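Local coordinates for protein (sliding clamp) (Enterobacteria phage RB69, PDB 1B77) that probably encircles DNA as a three-subunit ring and tethers the phage DNA polymerase to its template, making synthesis processive, at residues 8-13 / 27-32; 50-55 / 79-84; 136-141 / 147-152; 206-211 / 215-220. All coordinates share one frame; numbering follows the deposited sequence.

Contact 1. Residues 8-13 / 27-32; sequences IAILKN and KFIMTR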
loop_
_atom_site.group_PDB
_atom_site.type_symbol
_atom_site.label_atom_id
_atom_site.label_comp_id
_atom_site.label_asym_id
_atom_site.label_seq_id
_atom_site.Cartn_x
_atom_site.Cartn_y
_atom_site.Cartn_z
ATOM N N ILE A 8 -16.714 3.537 -17.551
ATOM C CA ILE A 8 -16.230 3.921 -16.232
ATOM C C ILE A 8 -14.714 4.037 -16.197
ATOM O O ILE A 8 -14.167 4.951 -15.576
ATOM C CB ILE A 8 -16.683 2.901 -15.153
ATOM C CG1 ILE A 8 -18.211 2.971 -14.985
ATOM C CG2 ILE A 8 -15.975 3.189 -13.828
ATOM C CD1 ILE A 8 -18.794 1.947 -14.006
ATOM N N ALA A 9 -14.033 3.111 -16.864
ATOM C CA ALA A 9 -12.576 3.134 -16.892
ATOM C C ALA A 9 -12.065 4.369 -17.632
ATOM O O ALA A 9 -11.063 4.959 -17.236
ATOM C CB ALA A 9 -12.032 1.859 -17.549
ATOM N N ILE A 10 -12.749 4.770 -18.699
ATOM C CA ILE A 10 -12.299 5.946 -19.426
ATOM C C ILE A 10 -12.607 7.200 -18.620
ATOM O O ILE A 10 -11.823 8.155 -18.625
ATOM C CB ILE A 10 -12.947 6.040 -20.820
ATOM C CG1 ILE A 10 -12.526 4.826 -21.659
ATOM C CG2 ILE A 10 -12.488 7.322 -21.512
ATOM C CD1 ILE A 10 -13.191 4.724 -23.047
ATOM N N LEU A 11 -13.737 7.197 -17.918
ATOM C CA LEU A 11 -14.103 8.343 -17.094
ATOM C C LEU A 11 -13.100 8.530 -15.961
ATOM O O LEU A 11 -12.867 9.650 -15.499
ATOM C CB LEU A 11 -15.512 8.162 -16.517
ATOM C CG LEU A 11 -16.628 8.512 -17.497
ATOM C CD1 LEU A 11 -17.978 8.106 -16.931
ATOM C CD2 LEU A 11 -16.568 10.023 -17.787
ATOM N N LYS A 12 -12.511 7.426 -15.514
ATOM C CA LYS A 12 -11.527 7.478 -14.447
ATOM C C LYS A 12 -10.245 8.141 -14.973
ATOM O O LYS A 12 -9.572 8.859 -14.236
ATOM C CB LYS A 12 -11.234 6.072 -13.915
ATOM C CG LYS A 12 -10.766 6.060 -12.461
ATOM C CD LYS A 12 -10.541 4.650 -11.916
ATOM C CE LYS A 12 -10.153 4.690 -10.420
ATOM N NZ LYS A 12 -11.257 5.202 -9.519
ATOM N N ASN A 13 -9.912 7.915 -16.244
ATOM C CA ASN A 13 -8.725 8.553 -16.820
ATOM C C ASN A 13 -8.999 10.055 -16.933
ATOM O O ASN A 13 -8.119 10.871 -16.679
ATOM C CB ASN A 13 -8.404 7.970 -18.203
ATOM C CG ASN A 13 -7.311 8.754 -18.940
ATOM O OD1 ASN A 13 -7.591 9.463 -19.909
ATOM N ND2 ASN A 13 -6.069 8.627 -18.482
ATOM N N LYS A 27 -23.627 9.768 -26.863
ATOM C CA LYS A 27 -22.671 8.704 -26.574
ATOM C C LYS A 27 -21.283 9.277 -26.664
ATOM O O LYS A 27 -20.364 8.611 -27.126
ATOM C CB LYS A 27 -22.807 7.541 -27.561
ATOM C CG LYS A 27 -23.988 6.641 -27.241
ATOM C CD LYS A 27 -24.182 5.495 -28.242
ATOM C CE LYS A 27 -25.503 4.796 -27.960
ATOM N NZ LYS A 27 -25.651 3.431 -28.534
ATOM N N PHE A 28 -21.138 10.511 -26.188
ATOM C CA PHE A 28 -19.868 11.207 -26.255
ATOM C C PHE A 28 -19.487 11.920 -24.942
ATOM O O PHE A 28 -20.323 12.536 -24.274
ATOM C CB PHE A 28 -19.944 12.211 -27.405
ATOM C CG PHE A 28 -18.716 13.049 -27.578
ATOM C CD1 PHE A 28 -17.562 12.510 -28.131
ATOM C CD2 PHE A 28 -18.724 14.394 -27.213
ATOM C CE1 PHE A 28 -16.433 13.297 -28.324
ATOM C CE2 PHE A 28 -17.601 15.192 -27.398
ATOM C CZ PHE A 28 -16.451 14.640 -27.958
ATOM N N ILE A 29 -18.212 11.820 -24.581
ATOM C CA ILE A 29 -17.709 12.463 -23.381
ATOM C C ILE A 29 -16.415 13.216 -23.680
ATOM O O ILE A 29 -15.639 12.834 -24.567
ATOM C CB ILE A 29 -17.440 11.442 -22.257
ATOM C CG1 ILE A 29 -16.477 10.366 -22.751
ATOM C CG2 ILE A 29 -18.750 10.822 -21.793
ATOM C CD1 ILE A 29 -16.019 9.414 -21.679
ATOM N N MET A 30 -16.200 14.301 -22.951
ATOM C CA MET A 30 -14.997 15.094 -23.111
ATOM C C MET A 30 -14.717 15.883 -21.839
ATOM O O MET A 30 -15.603 16.103 -21.012
ATOM C CB MET A 30 -15.126 16.053 -24.297
ATOM C CG MET A 30 -16.236 17.089 -24.171
ATOM S SD MET A 30 -16.216 18.268 -25.553
ATOM C CE MET A 30 -17.782 19.118 -25.310
ATOM N N THR A 31 -13.470 16.305 -21.692
ATOM C CA THR A 31 -13.075 17.077 -20.535
ATOM C C THR A 31 -11.842 17.881 -20.904
ATOM O O THR A 31 -11.187 17.618 -21.920
ATOM C CB THR A 31 -12.737 16.160 -19.337
ATOM O OG1 THR A 31 -12.518 16.962 -18.167
ATOM C CG2 THR A 31 -11.481 15.342 -19.627
ATOM N N ARG A 32 -11.536 18.872 -20.084
ATOM C CA ARG A 32 -10.366 19.696 -20.313
ATOM C C ARG A 32 -9.845 20.151 -18.958
ATOM O O ARG A 32 -10.630 20.460 -18.061
ATOM C CB ARG A 32 -10.723 20.895 -21.194
ATOM C CG ARG A 32 -9.583 21.880 -21.367
ATOM C CD ARG A 32 -9.822 22.847 -22.525
ATOM N NE ARG A 32 -8.765 23.852 -22.578
ATOM C CZ ARG A 32 -8.604 24.738 -23.558
ATOM N NH1 ARG A 32 -9.439 24.757 -24.592
ATOM N NH2 ARG A 32 -7.606 25.613 -23.501
#
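Ile-29 reaches out from its strand with a single methyl, CD1, and sets it against the helix at the junction of Ile-10 and Leu-11. The gap is 4.0 Å from Ile-29 CD1 to Leu-11 CD2 and 4.1 Å from Ile-29 CD1 to Ile-10 CG2, which is ordinary van der Waals packing with no polar bond across it. Because CG1 of Ile-29 is set between the backbone N and the carbonyl carbon (chi1 56°) and the chain then runs on extended, CD1 is carried out as the foremost atom of the side chain. The helix meets it with two different branches: the beta-branch methyl of Ile-10, whose own CB points at the strand, and the far end of Leu-11, whose CB does not but whose CD2 swings nearer. Both helix side chains lie at a slant to Ile-29. Branched aliphatic residues suit such a place, filling the interior without polar groups that would need partners.

This tight part is small and fully buried. The backbones stay well apart, with Leu-11 CA 8.3 Å from Ile-29 CA, and the two segments bury only about 104 Å² between them. On the far side of the helix turn Ala-9 and Lys-12 face solvent, while alternation along the strand sends Phe-28 and Met-30 to the opposite face of the sheet from Ile-29.

Helix 5-15 thus lies over edge strand 28-32, which pairs with strand 38-44. Leu-11 also packs on Leu-61 of helix 57-64, and Ile-29 on Ile-44 and Ile-48.

Contact 2. Residues 50-55 / 79-84; sequences FDVALY and GNIKIA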
loop_
_atom_site.group_PDB
_atom_site.type_symbol
_atom_site.label_atom_id
_atom_site.label_comp_id
_atom_site.label_asym_id
_atom_site.label_seq_id
_atom_site.Cartn_x
_atom_site.Cartn_y
_atom_site.Cartn_z
ATOM N N PHE A 50 -29.312 12.503 -19.629
ATOM C CA PHE A 50 -29.624 13.730 -18.909
ATOM C C PHE A 50 -28.327 14.489 -18.708
ATOM O O PHE A 50 -27.256 13.886 -18.630
ATOM C CB PHE A 50 -30.344 13.462 -17.571
ATOM C CG PHE A 50 -29.505 12.780 -16.530
ATOM C CD1 PHE A 50 -29.245 11.416 -16.606
ATOM C CD2 PHE A 50 -29.014 13.497 -15.440
ATOM C CE1 PHE A 50 -28.509 10.776 -15.617
ATOM C CE2 PHE A 50 -28.276 12.864 -14.443
ATOM C CZ PHE A 50 -28.025 11.498 -14.531
ATOM N N ASP A 51 -28.410 15.812 -18.676
ATOM C CA ASP A 51 -27.220 16.624 -18.494
ATOM C C ASP A 51 -27.002 16.907 -17.014
ATOM O O ASP A 51 -27.940 17.241 -16.282
ATOM C CB ASP A 51 -27.350 17.930 -19.275
ATOM C CG ASP A 51 -27.770 17.694 -20.710
ATOM O OD1 ASP A 51 -26.876 17.484 -21.562
ATOM O OD2 ASP A 51 -28.997 17.691 -20.981
ATOM N N VAL A 52 -25.762 16.751 -16.567
ATOM C CA VAL A 52 -25.454 16.980 -15.166
ATOM C C VAL A 52 -23.960 17.170 -14.964
ATOM O O VAL A 52 -23.140 16.509 -15.600
ATOM C CB VAL A 52 -25.954 15.793 -14.293
ATOM C CG1 VAL A 52 -25.171 14.532 -14.636
ATOM C CG2 VAL A 52 -25.847 16.142 -12.797
ATOM N N ALA A 53 -23.618 18.096 -14.079
ATOM C CA ALA A 53 -22.235 18.383 -13.780
ATOM C C ALA A 53 -21.830 17.660 -12.504
ATOM O O ALA A 53 -22.578 17.634 -11.528
ATOM C CB ALA A 53 -22.037 19.887 -13.615
ATOM N N LEU A 54 -20.643 17.074 -12.519
ATOM C CA LEU A 54 -20.113 16.366 -11.362
ATOM C C LEU A 54 -18.861 17.092 -10.865
ATOM O O LEU A 54 -17.926 17.323 -11.631
ATOM C CB LEU A 54 -19.778 14.927 -11.745
ATOM C CG LEU A 54 -20.993 14.030 -11.978
ATOM C CD1 LEU A 54 -20.569 12.765 -12.724
ATOM C CD2 LEU A 54 -21.635 13.695 -10.645
ATOM N N TYR A 55 -18.864 17.459 -9.587
ATOM C CA TYR A 55 -17.745 18.167 -8.962
ATOM C C TYR A 55 -16.588 17.212 -8.658
ATOM O O TYR A 55 -15.424 17.568 -8.832
ATOM C CB TYR A 55 -18.208 18.809 -7.653
ATOM C CG TYR A 55 -17.193 19.729 -7.006
ATOM C CD1 TYR A 55 -16.891 20.967 -7.565
ATOM C CD2 TYR A 55 -16.528 19.353 -5.838
ATOM C CE1 TYR A 55 -15.950 21.818 -6.975
ATOM C CE2 TYR A 55 -15.583 20.194 -5.238
ATOM C CZ TYR A 55 -15.302 21.424 -5.811
ATOM O OH TYR A 55 -14.397 22.267 -5.209
ATOM N N GLY A 79 -33.095 17.547 -8.175
ATOM C CA GLY A 79 -32.077 18.049 -9.085
ATOM C C GLY A 79 -30.746 17.321 -8.953
ATOM O O GLY A 79 -29.815 17.571 -9.719
ATOM N N ASN A 80 -30.653 16.423 -7.973
ATOM C CA ASN A 80 -29.440 15.643 -7.742
ATOM C C ASN A 80 -29.514 14.323 -8.484
ATOM O O ASN A 80 -30.512 14.031 -9.136
ATOM C CB ASN A 80 -29.253 15.383 -6.251
ATOM C CG ASN A 80 -28.796 16.615 -5.500
ATOM O OD1 ASN A 80 -28.940 16.692 -4.282
ATOM N ND2 ASN A 80 -28.224 17.576 -6.220
ATOM N N ILE A 81 -28.464 13.522 -8.371
ATOM C CA ILE A 81 -28.413 12.244 -9.059
ATOM C C ILE A 81 -28.877 11.080 -8.209
ATOM O O ILE A 81 -28.521 10.982 -7.031
ATOM C CB ILE A 81 -26.986 11.913 -9.505
ATOM C CG1 ILE A 81 -26.440 13.032 -10.381
ATOM C CG2 ILE A 81 -26.971 10.579 -10.224
ATOM C CD1 ILE A 81 -24.946 12.956 -10.553
ATOM N N LYS A 82 -29.651 10.188 -8.821
ATOM C CA LYS A 82 -30.140 8.998 -8.147
ATOM C C LYS A 82 -29.556 7.738 -8.780
ATOM O O LYS A 82 -29.559 7.585 -9.997
ATOM C CB LYS A 82 -31.669 8.917 -8.201
ATOM C CG LYS A 82 -32.198 7.601 -7.637
ATOM C CD LYS A 82 -33.710 7.468 -7.740
ATOM C CE LYS A 82 -34.156 6.067 -7.294
ATOM N NZ LYS A 82 -35.644 5.946 -7.175
ATOM N N ILE A 83 -29.058 6.839 -7.939
ATOM C CA ILE A 83 -28.487 5.584 -8.403
ATOM C C ILE A 83 -29.343 4.461 -7.828
ATOM O O ILE A 83 -29.269 4.154 -6.631
ATOM C CB ILE A 83 -27.035 5.422 -7.922
ATOM C CG1 ILE A 83 -26.214 6.643 -8.352
ATOM C CG2 ILE A 83 -26.436 4.147 -8.499
ATOM C CD1 ILE A 83 -24.849 6.728 -7.701
ATOM N N ALA A 84 -30.159 3.858 -8.688
ATOM C CA ALA A 84 -31.067 2.792 -8.280
ATOM C C ALA A 84 -30.454 1.399 -8.327
ATOM O O ALA A 84 -30.116 0.894 -9.397
ATOM C CB ALA A 84 -32.332 2.835 -9.141
#
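Ile-81 pushes its CG1-CD1 arm at residues 50-54, where Phe-50, Val-52 and Leu-54 meet it, each turned differently against it. Both aliphatic partners cross the isoleucine at roughly a right angle. Val-52 offers CG2, the methyl opposite its backbone N, and this lies 4.0 Å from Ile-81 CG1 and equally far from CD1, so this methyl touches both carbons of the arm. Leu-54 comes to the end of the same arm: its CB does not aim at Ile-81, but CD2 bends inward until it is 3.4 Å from Ile-81 CD1, closer than two methyl groups usually sit. The phenyl ring of Phe-50 approaches more loosely, presenting its edge, with CE2 4.5 Å from Ile-81 CG1 and that carbon near the ring plane.

With CG1 opposite the carbonyl carbon (chi1 -56°) and CD1 extended, the arm points at the other segment. Alternation there brings Phe-50 and Val-52 to the same side while Ala-53 points the other way. Isoleucine, valine and leucine suit the site, being apolar, buried and branched.

No hydrogen bond joins the segments, and the CA atoms of Val-52 and Ile-81 are 8.3 Å apart, so these are not sheet neighbours. Val-52 pairs with Leu-23, and Ile-81 with Trp-92. The contact is side-chain packing between a two-stranded sheet, 21-23 with 52-54, and the three-stranded sheet of 72-75, 81-84 and 88-92, part of the hydrophobic packing between sheets in the N-terminal half of the chain, consistent with the processivity-factor family to which it belongs.

Contact 3. Residues 136-141 / 147-152; sequences DTIAIT and IVINGY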
loop_
_atom_site.group_PDB
_atom_site.type_symbol
_atom_site.label_atom_id
_atom_site.label_comp_id
_atom_site.label_asym_id
_atom_site.label_seq_id
_atom_site.Cartn_x
_atom_site.Cartn_y
_atom_site.Cartn_z
ATOM N N ASP A 136 10.725 15.834 -16.408
ATOM C CA ASP A 136 9.527 16.657 -16.324
ATOM C C ASP A 136 9.119 17.227 -17.680
ATOM O O ASP A 136 8.082 17.891 -17.799
ATOM C CB ASP A 136 9.753 17.797 -15.330
ATOM C CG ASP A 136 10.891 18.718 -15.743
ATOM O OD1 ASP A 136 11.642 18.367 -16.678
ATOM O OD2 ASP A 136 11.045 19.792 -15.116
ATOM N N THR A 137 9.923 16.965 -18.703
ATOM C CA THR A 137 9.628 17.473 -20.031
ATOM C C THR A 137 10.248 16.601 -21.108
ATOM O O THR A 137 11.372 16.119 -20.961
ATOM C CB THR A 137 10.177 18.897 -20.215
ATOM O OG1 THR A 137 11.606 18.846 -20.237
ATOM C CG2 THR A 137 9.747 19.803 -19.070
ATOM N N ILE A 138 9.510 16.393 -22.191
ATOM C CA ILE A 138 10.013 15.602 -23.303
ATOM C C ILE A 138 9.982 16.464 -24.556
ATOM O O ILE A 138 9.253 17.453 -24.621
ATOM C CB ILE A 138 9.156 14.341 -23.567
ATOM C CG1 ILE A 138 7.742 14.748 -23.975
ATOM C CG2 ILE A 138 9.118 13.468 -22.328
ATOM C CD1 ILE A 138 6.894 13.599 -24.467
ATOM N N ALA A 139 10.782 16.085 -25.543
ATOM C CA ALA A 139 10.835 16.797 -26.808
ATOM C C ALA A 139 10.772 15.792 -27.954
ATOM O O ALA A 139 11.557 14.845 -28.006
ATOM C CB ALA A 139 12.118 17.614 -26.901
ATOM N N ILE A 140 9.822 15.990 -28.860
ATOM C CA ILE A 140 9.676 15.108 -30.013
ATOM C C ILE A 140 10.354 15.830 -31.171
ATOM O O ILE A 140 9.936 16.920 -31.571
ATOM C CB ILE A 140 8.186 14.840 -30.312
ATOM C CG1 ILE A 140 7.508 14.313 -29.039
ATOM C CG2 ILE A 140 8.046 13.813 -31.425
ATOM C CD1 ILE A 140 5.999 14.226 -29.116
ATOM N N THR A 141 11.415 15.231 -31.698
ATOM C CA THR A 141 12.168 15.867 -32.766
ATOM C C THR A 141 12.602 14.937 -33.898
ATOM O O THR A 141 12.560 13.708 -33.770
ATOM C CB THR A 141 13.421 16.543 -32.178
ATOM O OG1 THR A 141 14.031 17.378 -33.168
ATOM C CG2 THR A 141 14.420 15.494 -31.724
ATOM N N ILE A 147 11.930 9.908 -36.024
ATOM C CA ILE A 147 11.280 10.832 -35.112
ATOM C C ILE A 147 11.674 10.265 -33.765
ATOM O O ILE A 147 11.550 9.059 -33.542
ATOM C CB ILE A 147 9.738 10.809 -35.237
ATOM C CG1 ILE A 147 9.319 11.244 -36.639
ATOM C CG2 ILE A 147 9.108 11.756 -34.203
ATOM C CD1 ILE A 147 9.687 12.664 -36.969
ATOM N N VAL A 148 12.178 11.115 -32.879
ATOM C CA VAL A 148 12.585 10.645 -31.568
ATOM C C VAL A 148 12.023 11.485 -30.433
ATOM O O VAL A 148 11.692 12.654 -30.612
ATOM C CB VAL A 148 14.120 10.619 -31.438
ATOM C CG1 VAL A 148 14.714 9.730 -32.520
ATOM C CG2 VAL A 148 14.674 12.031 -31.534
ATOM N N ILE A 149 11.904 10.857 -29.269
ATOM C CA ILE A 149 11.419 11.518 -28.064
ATOM C C ILE A 149 12.563 11.554 -27.068
ATOM O O ILE A 149 13.057 10.507 -26.657
ATOM C CB ILE A 149 10.255 10.746 -27.404
ATOM C CG1 ILE A 149 9.016 10.796 -28.296
ATOM C CG2 ILE A 149 9.963 11.328 -26.030
ATOM C CD1 ILE A 149 7.773 10.179 -27.668
ATOM N N ASN A 150 12.998 12.758 -26.701
ATOM C CA ASN A 150 14.068 12.918 -25.723
ATOM C C ASN A 150 13.452 13.412 -24.420
ATOM O O ASN A 150 12.572 14.278 -24.434
ATOM C CB ASN A 150 15.111 13.926 -26.210
ATOM C CG ASN A 150 15.898 13.428 -27.396
ATOM O OD1 ASN A 150 16.492 12.351 -27.357
ATOM N ND2 ASN A 150 15.912 14.215 -28.462
ATOM N N GLY A 151 13.906 12.857 -23.299
ATOM C CA GLY A 151 13.382 13.261 -22.006
ATOM C C GLY A 151 14.406 14.060 -21.230
ATOM O O GLY A 151 15.574 13.678 -21.166
ATOM N N TYR A 152 13.973 15.169 -20.635
ATOM C CA TYR A 152 14.878 16.026 -19.878
ATOM C C TYR A 152 14.348 16.401 -18.501
ATOM O O TYR A 152 13.187 16.163 -18.171
ATOM C CB TYR A 152 15.136 17.339 -20.621
ATOM C CG TYR A 152 15.529 17.226 -22.073
ATOM C CD1 TYR A 152 14.573 17.000 -23.065
ATOM C CD2 TYR A 152 16.852 17.394 -22.459
ATOM C CE1 TYR A 152 14.935 16.955 -24.411
ATOM C CE2 TYR A 152 17.225 17.351 -23.796
ATOM C CZ TYR A 152 16.267 17.131 -24.766
ATOM O OH TYR A 152 16.650 17.100 -26.085
#
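The phenol ring of Tyr-152 meets the opposite strand with its edge: Thr-137 O lies in the ring plane, 3.9 Å from CD1, and the methyl of Ala-139 sits near that plane, 3.8 Å from CE1. The amide of Asn-150 touches Thr-141 CG2 through ND2, while its OD1 is bonded to Ser-166.

These groups line one face of an antiparallel beta hairpin, strands 137-143 and 146-152. Hydrogen-bonded pairs Thr-137 with Tyr-152, Ala-139 with Asn-150 and Thr-141 with Val-148 alternate with non-hydrogen-bonded ones, Ile-138 with Gly-151 and Ile-140 with Ile-149.

The side chains of Ile-138, Ile-140 and Ile-149 make the other face apolar. Ile-140 and Ile-149 run side by side with their CG1 atoms in contact, and Ile-147 CG2 touches Ile-140 CG2 near the start of strand 146-152. Gly-151, the direct partner of Ile-138, has no side chain, and Ile-138 packs instead on the diagonal neighbour, its CB 4.0 Å from Ile-149 CG2. Beta-branched side chains suit extended strands. On the first face Thr-141 CG2 and Val-148 CG2 are snug at 3.5 Å; the threonine hydroxyl, opposite the backbone N (chi1 -169°), is turned instead to Phe-178 O.

At the start of the hairpin Asp-136 and Thr-137 both face Tyr-152, a classic beta bulge. Tyr-152 N gives a nearly straight 2.8 Å bond to Thr-137 O. Asp-136 OD1 accepts from Lys-154 N, whereas the buried Thr-137 OG1 has no polar partner in the model. Tyr-152 O receives two weak bonds, from Asp-136 N at 3.0 Å and from Thr-137 N at 3.4 Å.

Contact 4. Residues 206-211 / 215-220; sequences AAKFES and SYVIAM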
loop_
_atom_site.group_PDB
_atom_site.type_symbol
_atom_site.label_atom_id
_atom_site.label_comp_id
_atom_site.label_asym_id
_atom_site.label_seq_id
_atom_site.Cartn_x
_atom_site.Cartn_y
_atom_site.Cartn_z
ATOM N N ALA A 206 0.675 22.246 -30.874
ATOM C CA ALA A 206 -0.168 21.312 -30.144
ATOM C C ALA A 206 0.081 19.908 -30.654
ATOM O O ALA A 206 0.642 19.717 -31.735
ATOM C CB ALA A 206 -1.641 21.682 -30.306
ATOM N N ALA A 207 -0.337 18.926 -29.867
ATOM C CA ALA A 207 -0.161 17.529 -30.223
ATOM C C ALA A 207 -1.446 16.766 -29.966
ATOM O O ALA A 207 -2.213 17.099 -29.061
ATOM C CB ALA A 207 0.972 16.920 -29.399
ATOM N N LYS A 208 -1.679 15.736 -30.764
ATOM C CA LYS A 208 -2.854 14.909 -30.599
ATOM C C LYS A 208 -2.431 13.450 -30.550
ATOM O O LYS A 208 -1.665 12.988 -31.397
ATOM C CB LYS A 208 -3.840 15.128 -31.748
ATOM C CG LYS A 208 -5.054 14.223 -31.665
ATOM C CD LYS A 208 -6.123 14.602 -32.668
ATOM C CE LYS A 208 -7.265 13.601 -32.635
ATOM N NZ LYS A 208 -8.339 13.957 -33.605
ATOM N N PHE A 209 -2.903 12.740 -29.531
ATOM C CA PHE A 209 -2.599 11.321 -29.386
ATOM C C PHE A 209 -3.918 10.593 -29.543
ATOM O O PHE A 209 -4.850 10.792 -28.754
ATOM C CB PHE A 209 -2.001 11.006 -28.016
ATOM C CG PHE A 209 -0.624 11.564 -27.812
ATOM C CD1 PHE A 209 -0.429 12.938 -27.684
ATOM C CD2 PHE A 209 0.482 10.717 -27.745
ATOM C CE1 PHE A 209 0.847 13.458 -27.491
ATOM C CE2 PHE A 209 1.757 11.230 -27.553
ATOM C CZ PHE A 209 1.941 12.603 -27.426
ATOM N N GLU A 210 -3.991 9.749 -30.562
ATOM C CA GLU A 210 -5.217 9.033 -30.819
ATOM C C GLU A 210 -5.112 7.517 -30.819
ATOM O O GLU A 210 -4.238 6.931 -31.465
ATOM C CB GLU A 210 -5.804 9.499 -32.142
ATOM C CG GLU A 210 -7.085 8.801 -32.498
ATOM C CD GLU A 210 -7.722 9.383 -33.732
ATOM O OE1 GLU A 210 -7.036 9.461 -34.777
ATOM O OE2 GLU A 210 -8.908 9.759 -33.657
ATOM N N SER A 211 -6.018 6.892 -30.076
ATOM C CA SER A 211 -6.086 5.443 -29.994
ATOM C C SER A 211 -7.490 5.084 -30.443
ATOM O O SER A 211 -8.284 5.961 -30.777
ATOM C CB SER A 211 -5.869 4.960 -28.558
ATOM O OG SER A 211 -6.928 5.377 -27.708
ATOM N N SER A 215 -8.954 10.062 -27.576
ATOM C CA SER A 215 -8.149 11.042 -28.295
ATOM C C SER A 215 -7.774 12.148 -27.326
ATOM O O SER A 215 -8.633 12.664 -26.628
ATOM C CB SER A 215 -8.923 11.646 -29.467
ATOM O OG SER A 215 -8.869 10.802 -30.609
ATOM N N TYR A 216 -6.494 12.498 -27.271
ATOM C CA TYR A 216 -6.045 13.565 -26.384
ATOM C C TYR A 216 -5.396 14.674 -27.188
ATOM O O TYR A 216 -4.745 14.413 -28.201
ATOM C CB TYR A 216 -4.999 13.080 -25.377
ATOM C CG TYR A 216 -5.390 11.924 -24.492
ATOM C CD1 TYR A 216 -5.216 10.614 -24.917
ATOM C CD2 TYR A 216 -5.874 12.140 -23.203
ATOM C CE1 TYR A 216 -5.501 9.539 -24.081
ATOM C CE2 TYR A 216 -6.166 11.063 -22.352
ATOM C CZ TYR A 216 -5.971 9.768 -22.803
ATOM O OH TYR A 216 -6.210 8.698 -21.975
ATOM N N VAL A 217 -5.589 15.909 -26.741
ATOM C CA VAL A 217 -4.964 17.066 -27.373
ATOM C C VAL A 217 -4.197 17.781 -26.265
ATOM O O VAL A 217 -4.773 18.217 -25.261
ATOM C CB VAL A 217 -5.983 18.049 -27.997
ATOM C CG1 VAL A 217 -5.258 19.333 -28.427
ATOM C CG2 VAL A 217 -6.654 17.407 -29.221
ATOM N N ILE A 218 -2.888 17.873 -26.443
ATOM C CA ILE A 218 -2.047 18.506 -25.450
ATOM C C ILE A 218 -1.308 19.706 -26.019
ATOM O O ILE A 218 -0.674 19.622 -27.072
ATOM C CB ILE A 218 -1.022 17.500 -24.894
ATOM C CG1 ILE A 218 -1.762 16.308 -24.271
ATOM C CG2 ILE A 218 -0.135 18.174 -23.869
ATOM C CD1 ILE A 218 -0.894 15.098 -24.022
ATOM N N ALA A 219 -1.404 20.824 -25.308
ATOM C CA ALA A 219 -0.731 22.049 -25.715
ATOM C C ALA A 219 0.765 21.852 -25.530
ATOM O O ALA A 219 1.192 21.164 -24.605
ATOM C CB ALA A 219 -1.217 23.219 -24.865
ATOM N N MET A 220 1.561 22.437 -26.413
ATOM C CA MET A 220 3.005 22.309 -26.306
ATOM C C MET A 220 3.635 23.592 -25.772
ATOM O O MET A 220 3.019 24.655 -25.795
ATOM C CB MET A 220 3.605 21.922 -27.659
ATOM C CG MET A 220 3.150 20.543 -28.133
ATOM S SD MET A 220 3.852 20.079 -29.728
ATOM C CE MET A 220 3.798 18.346 -29.602
HETATM O O HOH W 1 -10.155 11.972 -32.965
#
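Lys-208, Glu-210 and Ser-215 are joined on one face of the strands by a single water that all three grip. Lys-208 NZ donates to it at 2.8 Å, the water donates to Glu-210 OE2 at 2.6 Å, and Ser-215 OG lies 2.9 Å from it. Lysine and glutamate both start opposite their backbone N (chi1 177° and 180°) and run extended, which carries their charged ends out together; the short serine reaches the water from the neighbouring strand. The positive and negative groups probably polarise the water between them. Glu-210 OE1 has a further, weak and long ion pair with Lys-195.

The backbone is that of an antiparallel beta hairpin, strands 204-210 and 215-219. Ala-207 and Ile-218 satisfy each other's N and O, and Phe-209 and Tyr-216 do the same, with Tyr-216 N 2.8 Å from Phe-209 O. The outward-facing groups of the alternate residues bond to the flanking strands: Lys-208 with Met-197, Val-217 with Tyr-39.

On the opposite, largely apolar face Phe-209 CE1 rests 4.2 Å from Ile-218 CD1. The tyrosine there keeps its one polar atom satisfied, since Tyr-216 OH is bonded to both Asn-13 OD1 and Gln-190 N.

How the contacts relate
From the N terminus, contact 1 comes first, closing a 13-residue loop that brings strand 28-32 back under helix 5-15. Contact 2 then closes one of 23 residues, spanning helix 57-64 and strand 72-75. Contacts 3 and 4 are hairpins with 5 and 3 residues between their segments. All four follow in series; none nests in or crosses another. Contacts 2 and 3 lie on opposite sides of the chain's centre, their own centres about 41 Å apart. Contacts 1 and 4, from the N-terminal and C-terminal halves of the chain, meet through Asn-13 and Tyr-216 and share one six-stranded sheet, in which strand 38-44 pairs with 215-219 and ties the two halves together.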